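PDB 4O5P: DUF2235 domain-containing protein from Pseudomonas aeruginosa, which probably hydrolyses membrane phospholipids of rival cells as Tle1, an effector delivered by the type VI secretion system. Local coordinates for residues A[11-16]-A[456-461]; A[61-66]-A[222-227]; A[159-164]-A[212-217]. All blocks are in the same frame, centred on the assembly; numbering follows the deposited sequence.

Contact 1 of 3, residues A[11-16]-A[456-461]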
ATOM      1  N   ALA A  11      11.579   3.100  16.061  1.00 16.03           N
ATOM      2  CA  ALA A  11      12.734   3.132  15.165  1.00 17.03           C
ATOM      3  C   ALA A  11      14.039   3.206  15.955  1.00 19.97           C
ATOM      4  O   ALA A  11      14.099   3.872  16.984  1.00 16.12           O
ATOM      5  CB  ALA A  11      12.645   4.321  14.242  1.00 17.46           C
ATOM      6  N   PRO A  12      15.084   2.510  15.479  1.00 16.71           N
ATOM      7  CA  PRO A  12      16.385   2.657  16.132  1.00 19.22           C
ATOM      8  C   PRO A  12      16.959   4.032  15.832  1.00 20.99           C
ATOM      9  O   PRO A  12      16.510   4.689  14.888  1.00 20.06           O
ATOM     10  CB  PRO A  12      17.239   1.567  15.471  1.00 22.83           C
ATOM     11  CG  PRO A  12      16.596   1.330  14.133  1.00 19.27           C
ATOM     12  CD  PRO A  12      15.112   1.533  14.377  1.00 17.80           C
ATOM     13  N   THR A  13      17.925   4.468  16.634  1.00 18.74           N
ATOM     14  CA  THR A  13      18.596   5.745  16.407  1.00 21.05           C
ATOM     15  C   THR A  13      19.325   5.623  15.079  1.00 18.88           C
ATOM     16  O   THR A  13      19.688   4.517  14.678  1.00 19.73           O
ATOM     17  CB  THR A  13      19.596   6.030  17.541  1.00 23.73           C
ATOM     18  OG1 THR A  13      20.124   7.350  17.397  1.00 25.19           O
ATOM     19  CG2 THR A  13      20.741   5.012  17.517  1.00 17.10           C
ATOM     20  N   HIS A  14      19.503   6.727  14.364  1.00 23.37           N
ATOM     21  CA  HIS A  14      20.187   6.644  13.079  1.00 23.31           C
ATOM     22  C   HIS A  14      21.654   6.980  13.269  1.00 25.13           C
ATOM     23  O   HIS A  14      21.966   8.080  13.722  1.00 24.25           O
ATOM     24  CB  HIS A  14      19.598   7.602  12.055  1.00 22.67           C
ATOM     25  CG  HIS A  14      20.351   7.614  10.764  1.00 23.76           C
ATOM     26  ND1 HIS A  14      20.238   6.606   9.830  1.00 21.37           N
ATOM     27  CD2 HIS A  14      21.264   8.485  10.269  1.00 24.45           C
ATOM     28  CE1 HIS A  14      21.037   6.863   8.808  1.00 22.57           C
ATOM     29  NE2 HIS A  14      21.669   8.000   9.049  1.00 25.36           N
ATOM     30  N   PRO A  15      22.554   6.045  12.911  1.00 25.61           N
ATOM     31  CA  PRO A  15      23.973   6.229  13.230  1.00 27.17           C
ATOM     32  C   PRO A  15      24.567   7.359  12.415  1.00 31.18           C
ATOM     33  O   PRO A  15      24.274   7.459  11.216  1.00 28.39           O
ATOM     34  CB  PRO A  15      24.602   4.903  12.816  1.00 25.34           C
ATOM     35  CG  PRO A  15      23.700   4.371  11.770  1.00 27.55           C
ATOM     36  CD  PRO A  15      22.313   4.786  12.185  1.00 23.54           C
ATOM     37  N   VAL A  16      25.379   8.190  13.070  1.00 36.04           N
ATOM     38  CA  VAL A  16      26.033   9.346  12.446  1.00 36.31           C
ATOM     39  C   VAL A  16      26.510   9.087  11.011  1.00 34.25           C
ATOM     40  O   VAL A  16      26.020   9.717  10.059  1.00 35.37           O
ATOM     41  CB  VAL A  16      27.196   9.844  13.332  1.00 33.39           C
ATOM     42  N   ARG A 456      17.692  15.599  13.423  1.00 16.25           N
ATOM     43  CA  ARG A 456      16.266  15.821  13.646  1.00 16.98           C
ATOM     44  C   ARG A 456      15.496  14.516  13.861  1.00 18.05           C
ATOM     45  O   ARG A 456      14.648  14.377  14.779  1.00 18.36           O
ATOM     46  CB  ARG A 456      15.706  16.607  12.448  1.00 17.19           C
ATOM     47  CG  ARG A 456      16.267  18.051  12.372  1.00 17.74           C
ATOM     48  CD  ARG A 456      15.902  18.734  11.059  1.00 20.02           C
ATOM     49  NE  ARG A 456      16.404  20.104  10.979  1.00 20.01           N
ATOM     50  CZ  ARG A 456      16.001  21.001  10.078  1.00 21.64           C
ATOM     51  NH1 ARG A 456      15.087  20.677   9.182  1.00 15.84           N
ATOM     52  NH2 ARG A 456      16.521  22.224  10.070  1.00 20.44           N
ATOM     53  N   PHE A 457      15.798  13.543  13.009  1.00 19.64           N
ATOM     54  CA  PHE A 457      15.221  12.228  13.186  1.00 16.67           C
ATOM     55  C   PHE A 457      15.550  11.721  14.582  1.00 16.32           C
ATOM     56  O   PHE A 457      14.677  11.297  15.322  1.00 17.90           O
ATOM     57  CB  PHE A 457      15.753  11.245  12.136  1.00 17.40           C
ATOM     58  CG  PHE A 457      15.336   9.836  12.395  1.00 19.99           C
ATOM     59  CD1 PHE A 457      16.097   9.011  13.219  1.00 18.66           C
ATOM     60  CD2 PHE A 457      14.163   9.345  11.848  1.00 18.29           C
ATOM     61  CE1 PHE A 457      15.695   7.714  13.480  1.00 19.54           C
ATOM     62  CE2 PHE A 457      13.757   8.044  12.095  1.00 17.55           C
ATOM     63  CZ  PHE A 457      14.526   7.227  12.913  1.00 19.98           C
ATOM     64  N   ASN A 458      16.820  11.752  14.953  1.00 18.26           N
ATOM     65  CA  ASN A 458      17.201  11.269  16.271  1.00 16.47           C
ATOM     66  C   ASN A 458      16.540  12.027  17.431  1.00 17.91           C
ATOM     67  O   ASN A 458      16.329  11.460  18.495  1.00 18.99           O
ATOM     68  CB  ASN A 458      18.724  11.229  16.402  1.00 19.51           C
ATOM     69  CG  ASN A 458      19.352  10.164  15.507  1.00 20.50           C
ATOM     70  OD1 ASN A 458      18.735   9.135  15.224  1.00 17.38           O
ATOM     71  ND2 ASN A 458      20.584  10.413  15.053  1.00 24.02           N
ATOM     72  N   ALA A 459      16.186  13.295  17.236  1.00 18.61           N
ATOM     73  CA  ALA A 459      15.454  13.994  18.302  1.00 21.06           C
ATOM     74  C   ALA A 459      14.076  13.355  18.460  1.00 18.77           C
ATOM     75  O   ALA A 459      13.602  13.073  19.589  1.00 18.12           O
ATOM     76  CB  ALA A 459      15.334  15.476  17.997  1.00 18.53           C
ATOM     77  N   TRP A 460      13.430  13.113  17.321  1.00 17.76           N
ATOM     78  CA  TRP A 460      12.187  12.361  17.373  1.00 15.98           C
ATOM     79  C   TRP A 460      12.381  10.992  18.036  1.00 15.96           C
ATOM     80  O   TRP A 460      11.641  10.609  18.941  1.00 17.91           O
ATOM     81  CB  TRP A 460      11.585  12.188  15.980  1.00 15.55           C
ATOM     82  CG  TRP A 460      10.290  11.462  16.056  1.00 17.57           C
ATOM     83  CD1 TRP A 460       9.056  12.003  16.282  1.00 14.15           C
ATOM     84  CD2 TRP A 460      10.100  10.051  15.976  1.00 14.15           C
ATOM     85  NE1 TRP A 460       8.104  11.015  16.312  1.00 14.23           N
ATOM     86  CE2 TRP A 460       8.722   9.800  16.126  1.00 15.55           C
ATOM     87  CE3 TRP A 460      10.963   8.968  15.763  1.00 15.77           C
ATOM     88  CZ2 TRP A 460       8.178   8.514  16.081  1.00 13.91           C
ATOM     89  CZ3 TRP A 460      10.430   7.683  15.737  1.00 16.59           C
ATOM     90  CH2 TRP A 460       9.047   7.471  15.884  1.00 16.04           C
ATOM     91  N   GLN A 461      13.389  10.253  17.593  1.00 19.04           N
ATOM     92  CA  GLN A 461      13.583   8.895  18.062  1.00 18.06           C
ATOM     93  C   GLN A 461      13.765   8.868  19.569  1.00 17.61           C
ATOM     94  O   GLN A 461      13.237   7.988  20.257  1.00 14.04           O
ATOM     95  CB  GLN A 461      14.792   8.275  17.376  1.00 18.57           C
ATOM     96  CG  GLN A 461      14.891   6.770  17.546  1.00 16.81           C
ATOM     97  CD  GLN A 461      15.477   6.349  18.881  1.00 18.66           C
ATOM     98  OE1 GLN A 461      16.259   7.082  19.493  1.00 21.12           O
ATOM     99  NE2 GLN A 461      15.099   5.160  19.342  1.00 18.96           N
TER
HETATM  100  O   HOH W   1      18.065   8.817  18.962  1.00 22.78           O
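Asn458, on helix 451-463, reads the backbone of His14 with both ends of its amide. His14 N donates to Asn458 OD1 at 2.7 Å with an N-H...O angle of 175°, on a lone pair in the carbonyl plane. Asn458 ND2 returns a bond of 3.0 Å to His14 O, so two opposed bonds fix the amide's rotation. One turn later Gln461, bent at chi2 (-80°), brings NE2 to Ala11 O at 2.9 Å; the bond runs nearly along the C=O axis but is less straight, 143° at the hydrogen. A water accepts from Thr13 OG1 and donates to Asn458 O and, at 2.6 Å, to Gln461 OE1, so it joins loop and helix beside the direct bonds.

The apolar part lies next to these amides. Phe457 turns its ring edge to the loop, with CZ 3.7 Å from Ala11 CB and CE1 3.4 Å from Pro12 O, which lies near the ring plane. Ile405 of helix 403-416 touches both Phe457 and His14. Because the helix side chains bond mainly to backbone atoms, the extended loop after strand 7-10 is recognised largely through its main-chain course, joining the N-terminal edge of the fold to the C-terminal family region.

Contact 2 of 3, residues A[61-66]-A[222-227]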
ATOM      1  N   CYS A  61      30.020 -25.015 -10.973  1.00 43.17           N
ATOM      2  CA  CYS A  61      29.465 -26.313 -10.586  1.00 37.66           C
ATOM      3  C   CYS A  61      27.978 -26.263 -10.211  1.00 41.18           C
ATOM      4  O   CYS A  61      27.170 -27.023 -10.749  1.00 37.62           O
ATOM      5  CB  CYS A  61      30.270 -26.926  -9.444  1.00 37.64           C
ATOM      6  SG  CYS A  61      30.559 -25.831  -8.051  1.00 63.96           S
ATOM      7  N   CYS A  62      27.620 -25.381  -9.281  1.00 37.19           N
ATOM      8  CA  CYS A  62      26.224 -25.228  -8.877  1.00 35.44           C
ATOM      9  C   CYS A  62      25.887 -23.757  -8.658  1.00 39.39           C
ATOM     10  O   CYS A  62      26.792 -22.922  -8.577  1.00 36.75           O
ATOM     11  CB  CYS A  62      25.959 -26.023  -7.602  1.00 41.07           C
ATOM     12  SG  CYS A  62      27.426 -26.224  -6.565  1.00 51.30           S
ATOM     13  N   LYS A  63      24.590 -23.440  -8.583  1.00 34.40           N
ATOM     14  CA  LYS A  63      24.159 -22.084  -8.232  1.00 31.95           C
ATOM     15  C   LYS A  63      22.748 -22.057  -7.653  1.00 29.25           C
ATOM     16  O   LYS A  63      21.877 -22.810  -8.083  1.00 28.83           O
ATOM     17  CB  LYS A  63      24.253 -21.145  -9.443  1.00 36.12           C
ATOM     18  CG  LYS A  63      23.325 -21.500 -10.598  1.00 32.09           C
ATOM     19  CD  LYS A  63      23.520 -20.578 -11.802  1.00 32.34           C
ATOM     20  CE  LYS A  63      22.465 -20.872 -12.870  1.00 30.12           C
ATOM     21  NZ  LYS A  63      22.774 -20.282 -14.200  1.00 31.62           N
ATOM     22  N   ALA A  64      22.522 -21.197  -6.664  1.00 30.31           N
ATOM     23  CA  ALA A  64      21.156 -20.927  -6.240  1.00 25.80           C
ATOM     24  C   ALA A  64      20.608 -19.834  -7.140  1.00 24.88           C
ATOM     25  O   ALA A  64      21.374 -19.105  -7.784  1.00 28.45           O
ATOM     26  CB  ALA A  64      21.110 -20.506  -4.794  1.00 27.49           C
ATOM     27  N   ILE A  65      19.288 -19.735  -7.219  1.00 21.42           N
ATOM     28  CA  ILE A  65      18.680 -18.632  -7.949  1.00 21.20           C
ATOM     29  C   ILE A  65      18.216 -17.606  -6.926  1.00 22.80           C
ATOM     30  O   ILE A  65      17.414 -17.927  -6.046  1.00 21.59           O
ATOM     31  CB  ILE A  65      17.501 -19.112  -8.826  1.00 21.76           C
ATOM     32  CG1 ILE A  65      17.962 -20.290  -9.684  1.00 19.59           C
ATOM     33  CG2 ILE A  65      16.969 -17.972  -9.709  1.00 17.10           C
ATOM     34  CD1 ILE A  65      16.904 -20.833 -10.580  1.00 27.20           C
ATOM     35  N   HIS A  66      18.748 -16.391  -7.018  1.00 20.57           N
ATOM     36  CA  HIS A  66      18.430 -15.355  -6.039  1.00 20.35           C
ATOM     37  C   HIS A  66      17.570 -14.315  -6.733  1.00 20.64           C
ATOM     38  O   HIS A  66      17.958 -13.775  -7.775  1.00 19.72           O
ATOM     39  CB  HIS A  66      19.707 -14.714  -5.474  1.00 21.30           C
ATOM     40  CG  HIS A  66      20.537 -15.633  -4.623  1.00 20.30           C
ATOM     41  ND1 HIS A  66      20.358 -15.755  -3.257  1.00 24.06           N
ATOM     42  CD2 HIS A  66      21.575 -16.445  -4.938  1.00 24.11           C
ATOM     43  CE1 HIS A  66      21.239 -16.611  -2.774  1.00 27.47           C
ATOM     44  NE2 HIS A  66      21.995 -17.039  -3.771  1.00 25.25           N
ATOM     45  N   GLN A 222      24.286 -32.564 -15.978  1.00 22.75           N
ATOM     46  CA  GLN A 222      24.621 -31.294 -16.606  1.00 23.58           C
ATOM     47  C   GLN A 222      24.922 -30.254 -15.533  1.00 29.00           C
ATOM     48  O   GLN A 222      24.269 -30.227 -14.492  1.00 29.07           O
ATOM     49  CB  GLN A 222      23.484 -30.830 -17.527  1.00 25.07           C
ATOM     50  CG  GLN A 222      23.346 -31.696 -18.767  1.00 23.26           C
ATOM     51  CD  GLN A 222      22.253 -31.242 -19.714  1.00 31.10           C
ATOM     52  OE1 GLN A 222      22.276 -30.117 -20.220  1.00 34.71           O
ATOM     53  NE2 GLN A 222      21.294 -32.123 -19.972  1.00 27.80           N
ATOM     54  N   LYS A 223      25.927 -29.420 -15.773  1.00 27.75           N
ATOM     55  CA  LYS A 223      26.250 -28.347 -14.837  1.00 27.52           C
ATOM     56  C   LYS A 223      25.881 -27.001 -15.458  1.00 32.40           C
ATOM     57  O   LYS A 223      25.953 -26.843 -16.673  1.00 34.47           O
ATOM     58  CB  LYS A 223      27.730 -28.412 -14.447  1.00 32.82           C
ATOM     59  CG  LYS A 223      28.123 -29.713 -13.713  1.00 30.09           C
ATOM     60  CD  LYS A 223      29.628 -29.770 -13.384  1.00 34.08           C
ATOM     61  CE  LYS A 223      30.509 -29.936 -14.627  1.00 31.83           C
ATOM     62  NZ  LYS A 223      30.843 -31.364 -14.954  1.00 35.39           N
ATOM     63  N   PRO A 224      25.470 -26.020 -14.633  1.00 37.01           N
ATOM     64  CA  PRO A 224      25.435 -25.995 -13.165  1.00 31.18           C
ATOM     65  C   PRO A 224      24.248 -26.758 -12.567  1.00 32.22           C
ATOM     66  O   PRO A 224      23.165 -26.754 -13.162  1.00 31.78           O
ATOM     67  CB  PRO A 224      25.293 -24.493 -12.843  1.00 32.99           C
ATOM     68  CG  PRO A 224      25.330 -23.763 -14.201  1.00 35.19           C
ATOM     69  CD  PRO A 224      24.928 -24.778 -15.207  1.00 34.06           C
ATOM     70  N   HIS A 225      24.449 -27.401 -11.413  1.00 24.58           N
ATOM     71  CA  HIS A 225      23.332 -27.988 -10.674  1.00 31.53           C
ATOM     72  C   HIS A 225      22.502 -26.873 -10.023  1.00 31.07           C
ATOM     73  O   HIS A 225      23.003 -26.160  -9.159  1.00 29.37           O
ATOM     74  CB  HIS A 225      23.822 -28.942  -9.577  1.00 28.97           C
ATOM     75  CG  HIS A 225      24.300 -30.268 -10.083  1.00 39.86           C
ATOM     76  ND1 HIS A 225      24.960 -30.420 -11.284  1.00 39.29           N
ATOM     77  CD2 HIS A 225      24.241 -31.504  -9.531  1.00 45.11           C
ATOM     78  CE1 HIS A 225      25.279 -31.692 -11.455  1.00 37.45           C
ATOM     79  NE2 HIS A 225      24.855 -32.370 -10.404  1.00 44.96           N
ATOM     80  N   ILE A 226      21.239 -26.737 -10.432  1.00 30.62           N
ATOM     81  CA  ILE A 226      20.344 -25.738  -9.853  1.00 27.92           C
ATOM     82  C   ILE A 226      19.850 -26.185  -8.486  1.00 25.84           C
ATOM     83  O   ILE A 226      19.197 -27.219  -8.369  1.00 24.80           O
ATOM     84  CB  ILE A 226      19.149 -25.442 -10.781  1.00 31.49           C
ATOM     85  CG1 ILE A 226      19.641 -25.070 -12.175  1.00 30.91           C
ATOM     86  CG2 ILE A 226      18.299 -24.322 -10.215  1.00 27.42           C
ATOM     87  CD1 ILE A 226      20.699 -23.993 -12.176  1.00 28.29           C
ATOM     88  N   LEU A 227      20.143 -25.390  -7.458  1.00 26.55           N
ATOM     89  CA  LEU A 227      19.983 -25.840  -6.082  1.00 24.95           C
ATOM     90  C   LEU A 227      18.712 -25.387  -5.378  1.00 24.94           C
ATOM     91  O   LEU A 227      18.061 -26.183  -4.693  1.00 25.48           O
ATOM     92  CB  LEU A 227      21.180 -25.394  -5.251  1.00 26.39           C
ATOM     93  CG  LEU A 227      22.490 -26.110  -5.552  1.00 28.58           C
ATOM     94  CD1 LEU A 227      23.596 -25.555  -4.687  1.00 32.85           C
ATOM     95  CD2 LEU A 227      22.316 -27.602  -5.320  1.00 29.84           C
TER
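Cys61 O accepts the shortest polar bond here, from His225 N at 2.8 Å, on a lone pair in the carbonyl plane. Pro224 CA approaches the same oxygen at 3.1 Å in a CA-H...O contact with an angle of 133° at the hydrogen. This carbonyl therefore takes both a conventional and a weaker donor, just where the cis peptide before Pro224 leads into strand 225-236. Two longer backbone bonds follow: Lys63 N to His225 O, and Leu227 N to Lys63 O, each 3.2 Å.

This alternation, with Lys63 bonding to the residues on both sides of Ile226, is the parallel bridge pattern of neighbouring strands in the mixed sheet. The strand segments diverge by 39°, evidence of strong twist at this end. Further along, strand 225-236 leads on to what is probably the nucleophile elbow (a GxSxG pattern), consistent with the alpha/beta-hydrolase clan.

On the sheet face of Cys62 and His225, Cys62 CB meets Leu227 CD1 at 3.8 Å, and Phe41 of helix 36-43 touches all three residues. On the other face Lys63 and Ile226 lie side by side, pointing the same way. With chi1 at 64° and an extended chain beyond CG, Lys63 lays its methylenes along Ile226, CE resting 3.7 Å from CD1, while its NZ bonds to Ser108 O. Ile65 CD1 meets the other branch of Ile226, CG2, at 3.8 Å, the two side chains crossing at a slant, and Thr160 of helix 139-162 packs against Lys63, Ile65 and Ile226.

Contact 3 of 3, residues A[159-164]-A[212-217]; sequences YTLLKS and EKLRQR
With chi1 at -60°, Leu161 sets CG opposite its carbonyl carbon, and its near-extended chi2 spreads the two methyls toward helix 195-219. Arg217 has the same first torsion and an extended chi2 (180°), which carries CD to the leucine; the bend at chi3 then turns NE and the guanidinium aside. Leu161 thus enters among three residues of the partner helix: CD1 touches Lys213 CB at 4.0 Å and lies near Leu214 CG, whereas CD2 meets Leu214 CD2 at 3.7 Å and Arg217 CD at 3.5 Å. Positions 213, 214 and 217 follow the spacing of one helical face, and the Leu161 and Leu214 side chains cross at about a right angle.

Lys213 extends the contact toward the end of helix 139-162. Its chain bends at chi2, and CE packs against both methyls of Leu162, 3.9 Å from CD1 and 3.9 Å from CD2. The backbone leaves helical geometry immediately afterwards at Lys163, whose phi is positive, so this lysine-leucine packing sits on the last turn.

The nearest CA atoms, those of Leu161 and Lys213, are 7.4 Å apart; side chains make all the contacts between the segments. Beneath them, Ile226 of strand 225-236 touches Leu161, Leu214 and Arg217, placing the two helices together on one face of the sheet. The guanidinium of Arg217 has its polar partner elsewhere, NH2 bonding to Pro224 O. Arginine and lysine consequently contribute their aliphatic portions to the leucines, so the contact is apolar in chemistry although both charged residues belong to it and it lies at the protein surface.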
ATOM      1  N   TYR A 159      14.480 -18.735 -17.631  1.00 27.09           N
ATOM      2  CA  TYR A 159      15.715 -18.194 -18.188  1.00 31.52           C
ATOM      3  C   TYR A 159      16.900 -18.983 -17.685  1.00 29.44           C
ATOM      4  O   TYR A 159      17.858 -19.215 -18.430  1.00 32.25           O
ATOM      5  CB  TYR A 159      15.912 -16.719 -17.832  1.00 29.28           C
ATOM      6  CG  TYR A 159      17.103 -16.085 -18.535  1.00 32.11           C
ATOM      7  CD1 TYR A 159      18.384 -16.149 -17.990  1.00 33.43           C
ATOM      8  CD2 TYR A 159      16.942 -15.428 -19.746  1.00 34.18           C
ATOM      9  CE1 TYR A 159      19.464 -15.574 -18.637  1.00 36.17           C
ATOM     10  CE2 TYR A 159      18.005 -14.853 -20.396  1.00 32.59           C
ATOM     11  CZ  TYR A 159      19.263 -14.929 -19.839  1.00 38.76           C
ATOM     12  OH  TYR A 159      20.324 -14.351 -20.490  1.00 43.88           O
ATOM     13  N   THR A 160      16.847 -19.376 -16.418  1.00 25.67           N
ATOM     14  CA  THR A 160      17.947 -20.133 -15.843  1.00 26.50           C
ATOM     15  C   THR A 160      18.211 -21.395 -16.662  1.00 29.91           C
ATOM     16  O   THR A 160      19.357 -21.687 -16.999  1.00 27.18           O
ATOM     17  CB  THR A 160      17.687 -20.486 -14.378  1.00 26.44           C
ATOM     18  OG1 THR A 160      17.558 -19.275 -13.613  1.00 24.90           O
ATOM     19  CG2 THR A 160      18.841 -21.287 -13.821  1.00 25.27           C
ATOM     20  N   LEU A 161      17.147 -22.106 -17.024  1.00 29.94           N
ATOM     21  CA  LEU A 161      17.279 -23.396 -17.709  1.00 29.42           C
ATOM     22  C   LEU A 161      17.387 -23.294 -19.230  1.00 32.37           C
ATOM     23  O   LEU A 161      18.205 -23.980 -19.843  1.00 33.74           O
ATOM     24  CB  LEU A 161      16.110 -24.312 -17.329  1.00 28.97           C
ATOM     25  CG  LEU A 161      16.008 -24.613 -15.831  1.00 31.57           C
ATOM     26  CD1 LEU A 161      14.702 -25.315 -15.463  1.00 29.02           C
ATOM     27  CD2 LEU A 161      17.187 -25.447 -15.384  1.00 31.82           C
ATOM     28  N   LEU A 162      16.578 -22.434 -19.840  1.00 30.38           N
ATOM     29  CA  LEU A 162      16.451 -22.414 -21.295  1.00 31.30           C
ATOM     30  C   LEU A 162      17.040 -21.191 -22.003  1.00 36.46           C
ATOM     31  O   LEU A 162      16.979 -21.103 -23.233  1.00 35.73           O
ATOM     32  CB  LEU A 162      14.980 -22.560 -21.682  1.00 29.82           C
ATOM     33  CG  LEU A 162      14.421 -23.973 -21.562  1.00 38.25           C
ATOM     34  CD1 LEU A 162      13.012 -23.951 -20.973  1.00 36.54           C
ATOM     35  CD2 LEU A 162      14.427 -24.636 -22.934  1.00 30.93           C
ATOM     36  N   LYS A 163      17.584 -20.247 -21.236  1.00 32.55           N
ATOM     37  CA  LYS A 163      18.221 -19.052 -21.804  1.00 34.72           C
ATOM     38  C   LYS A 163      17.295 -18.180 -22.667  1.00 34.73           C
ATOM     39  O   LYS A 163      17.747 -17.465 -23.566  1.00 37.39           O
ATOM     40  CB  LYS A 163      19.483 -19.425 -22.584  1.00 35.05           C
ATOM     41  CG  LYS A 163      20.464 -20.269 -21.782  1.00 34.14           C
ATOM     42  CD  LYS A 163      20.782 -19.648 -20.419  1.00 34.36           C
ATOM     43  CE  LYS A 163      21.698 -20.561 -19.608  1.00 35.33           C
ATOM     44  NZ  LYS A 163      21.991 -20.027 -18.238  1.00 40.70           N
ATOM     45  N   SER A 164      16.001 -18.239 -22.383  1.00 36.65           N
ATOM     46  CA  SER A 164      15.047 -17.298 -22.957  1.00 37.98           C
ATOM     47  C   SER A 164      14.135 -16.839 -21.829  1.00 33.54           C
ATOM     48  O   SER A 164      14.103 -17.450 -20.760  1.00 35.89           O
ATOM     49  CB  SER A 164      14.233 -17.951 -24.071  1.00 35.99           C
ATOM     50  OG  SER A 164      13.615 -19.140 -23.610  1.00 43.43           O
ATOM     51  N   GLU A 212      10.551 -31.041 -15.213  1.00 21.49           N
ATOM     52  CA  GLU A 212      11.014 -32.044 -16.179  1.00 25.87           C
ATOM     53  C   GLU A 212      12.421 -31.710 -16.640  1.00 23.44           C
ATOM     54  O   GLU A 212      13.274 -32.595 -16.701  1.00 23.85           O
ATOM     55  CB  GLU A 212      10.104 -32.059 -17.422  1.00 25.47           C
ATOM     56  CG  GLU A 212       9.682 -33.443 -17.943  1.00 30.76           C
ATOM     57  CD  GLU A 212      10.748 -34.517 -17.794  1.00 25.10           C
ATOM     58  OE1 GLU A 212      11.593 -34.674 -18.705  1.00 27.32           O
ATOM     59  OE2 GLU A 212      10.726 -35.223 -16.767  1.00 27.47           O
ATOM     60  N   LYS A 213      12.653 -30.442 -16.993  1.00 18.84           N
ATOM     61  CA  LYS A 213      13.998 -30.005 -17.371  1.00 21.74           C
ATOM     62  C   LYS A 213      15.016 -30.230 -16.255  1.00 24.25           C
ATOM     63  O   LYS A 213      16.147 -30.676 -16.510  1.00 21.07           O
ATOM     64  CB  LYS A 213      14.003 -28.542 -17.785  1.00 20.23           C
ATOM     65  CG  LYS A 213      13.010 -28.189 -18.885  1.00 27.38           C
ATOM     66  CD  LYS A 213      13.443 -28.701 -20.263  1.00 33.32           C
ATOM     67  CE  LYS A 213      12.842 -27.832 -21.400  1.00 30.83           C
ATOM     68  NZ  LYS A 213      13.201 -28.353 -22.762  1.00 32.18           N
ATOM     69  N   LEU A 214      14.617 -29.930 -15.019  1.00 22.45           N
ATOM     70  CA  LEU A 214      15.514 -30.082 -13.878  1.00 20.64           C
ATOM     71  C   LEU A 214      15.818 -31.563 -13.680  1.00 23.15           C
ATOM     72  O   LEU A 214      16.948 -31.932 -13.372  1.00 23.54           O
ATOM     73  CB  LEU A 214      14.905 -29.464 -12.617  1.00 22.80           C
ATOM     74  CG  LEU A 214      15.013 -27.941 -12.593  1.00 25.20           C
ATOM     75  CD1 LEU A 214      14.085 -27.317 -11.544  1.00 23.13           C
ATOM     76  CD2 LEU A 214      16.460 -27.513 -12.366  1.00 23.29           C
ATOM     77  N   ARG A 215      14.810 -32.405 -13.883  1.00 18.97           N
ATOM     78  CA  ARG A 215      15.030 -33.835 -13.884  1.00 26.20           C
ATOM     79  C   ARG A 215      16.074 -34.245 -14.933  1.00 21.33           C
ATOM     80  O   ARG A 215      17.009 -34.972 -14.621  1.00 23.26           O
ATOM     81  CB  ARG A 215      13.717 -34.563 -14.135  1.00 29.52           C
ATOM     82  CG  ARG A 215      13.854 -36.073 -14.142  1.00 32.91           C
ATOM     83  CD  ARG A 215      12.534 -36.734 -14.515  1.00 34.22           C
ATOM     84  NE  ARG A 215      12.137 -37.711 -13.507  1.00 42.34           N
ATOM     85  CZ  ARG A 215      10.938 -37.753 -12.930  1.00 50.57           C
ATOM     86  NH1 ARG A 215       9.998 -36.874 -13.269  1.00 52.10           N
ATOM     87  NH2 ARG A 215      10.674 -38.681 -12.018  1.00 52.91           N
ATOM     88  N   GLN A 216      15.928 -33.767 -16.164  1.00 22.98           N
ATOM     89  CA  GLN A 216      16.856 -34.147 -17.228  1.00 25.99           C
ATOM     90  C   GLN A 216      18.291 -33.781 -16.850  1.00 27.77           C
ATOM     91  O   GLN A 216      19.226 -34.587 -17.019  1.00 21.64           O
ATOM     92  CB  GLN A 216      16.483 -33.458 -18.545  1.00 27.83           C
ATOM     93  CG  GLN A 216      15.233 -33.997 -19.234  1.00 25.35           C
ATOM     94  CD  GLN A 216      14.796 -33.112 -20.392  1.00 26.98           C
ATOM     95  OE1 GLN A 216      15.625 -32.471 -21.041  1.00 25.53           O
ATOM     96  NE2 GLN A 216      13.495 -33.053 -20.636  1.00 21.53           N
ATOM     97  N   ARG A 217      18.456 -32.570 -16.326  1.00 22.99           N
ATOM     98  CA  ARG A 217      19.779 -32.033 -16.028  1.00 22.25           C
ATOM     99  C   ARG A 217      20.415 -32.785 -14.901  1.00 22.17           C
ATOM    100  O   ARG A 217      21.630 -32.986 -14.897  1.00 21.50           O
ATOM    101  CB  ARG A 217      19.687 -30.548 -15.648  1.00 26.04           C
ATOM    102  CG  ARG A 217      19.113 -29.679 -16.734  1.00 23.01           C
ATOM    103  CD  ARG A 217      19.049 -28.238 -16.284  1.00 29.70           C
ATOM    104  NE  ARG A 217      20.342 -27.564 -16.365  1.00 35.20           N
ATOM    105  CZ  ARG A 217      21.099 -27.293 -15.312  1.00 30.65           C
ATOM    106  NH1 ARG A 217      20.683 -27.632 -14.100  1.00 35.23           N
ATOM    107  NH2 ARG A 217      22.261 -26.671 -15.462  1.00 35.47           N
TER

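Overall arrangement
From the N terminus, the loop after strand 7-10 enters contact 1, which closes the longest loop, 440 residues on, by meeting helix 451-463. Both other contacts nest inside it. Strand 62-71 begins contact 2, completed by strand 225-236; within that loop, helices 139-162 and 195-219 meet in contact 3. Contacts 2 and 3 have centres 11 Å apart and touch, since helix 195-219 leads directly into strand 225-236: Gln222 N probably bonds to Arg217 O. Together they unite sheet and overlying helices. Contact 1 is remote, its centre 42 Å from that of contact 2 and 48 Å from that of contact 3, and ties in the C-terminal family region.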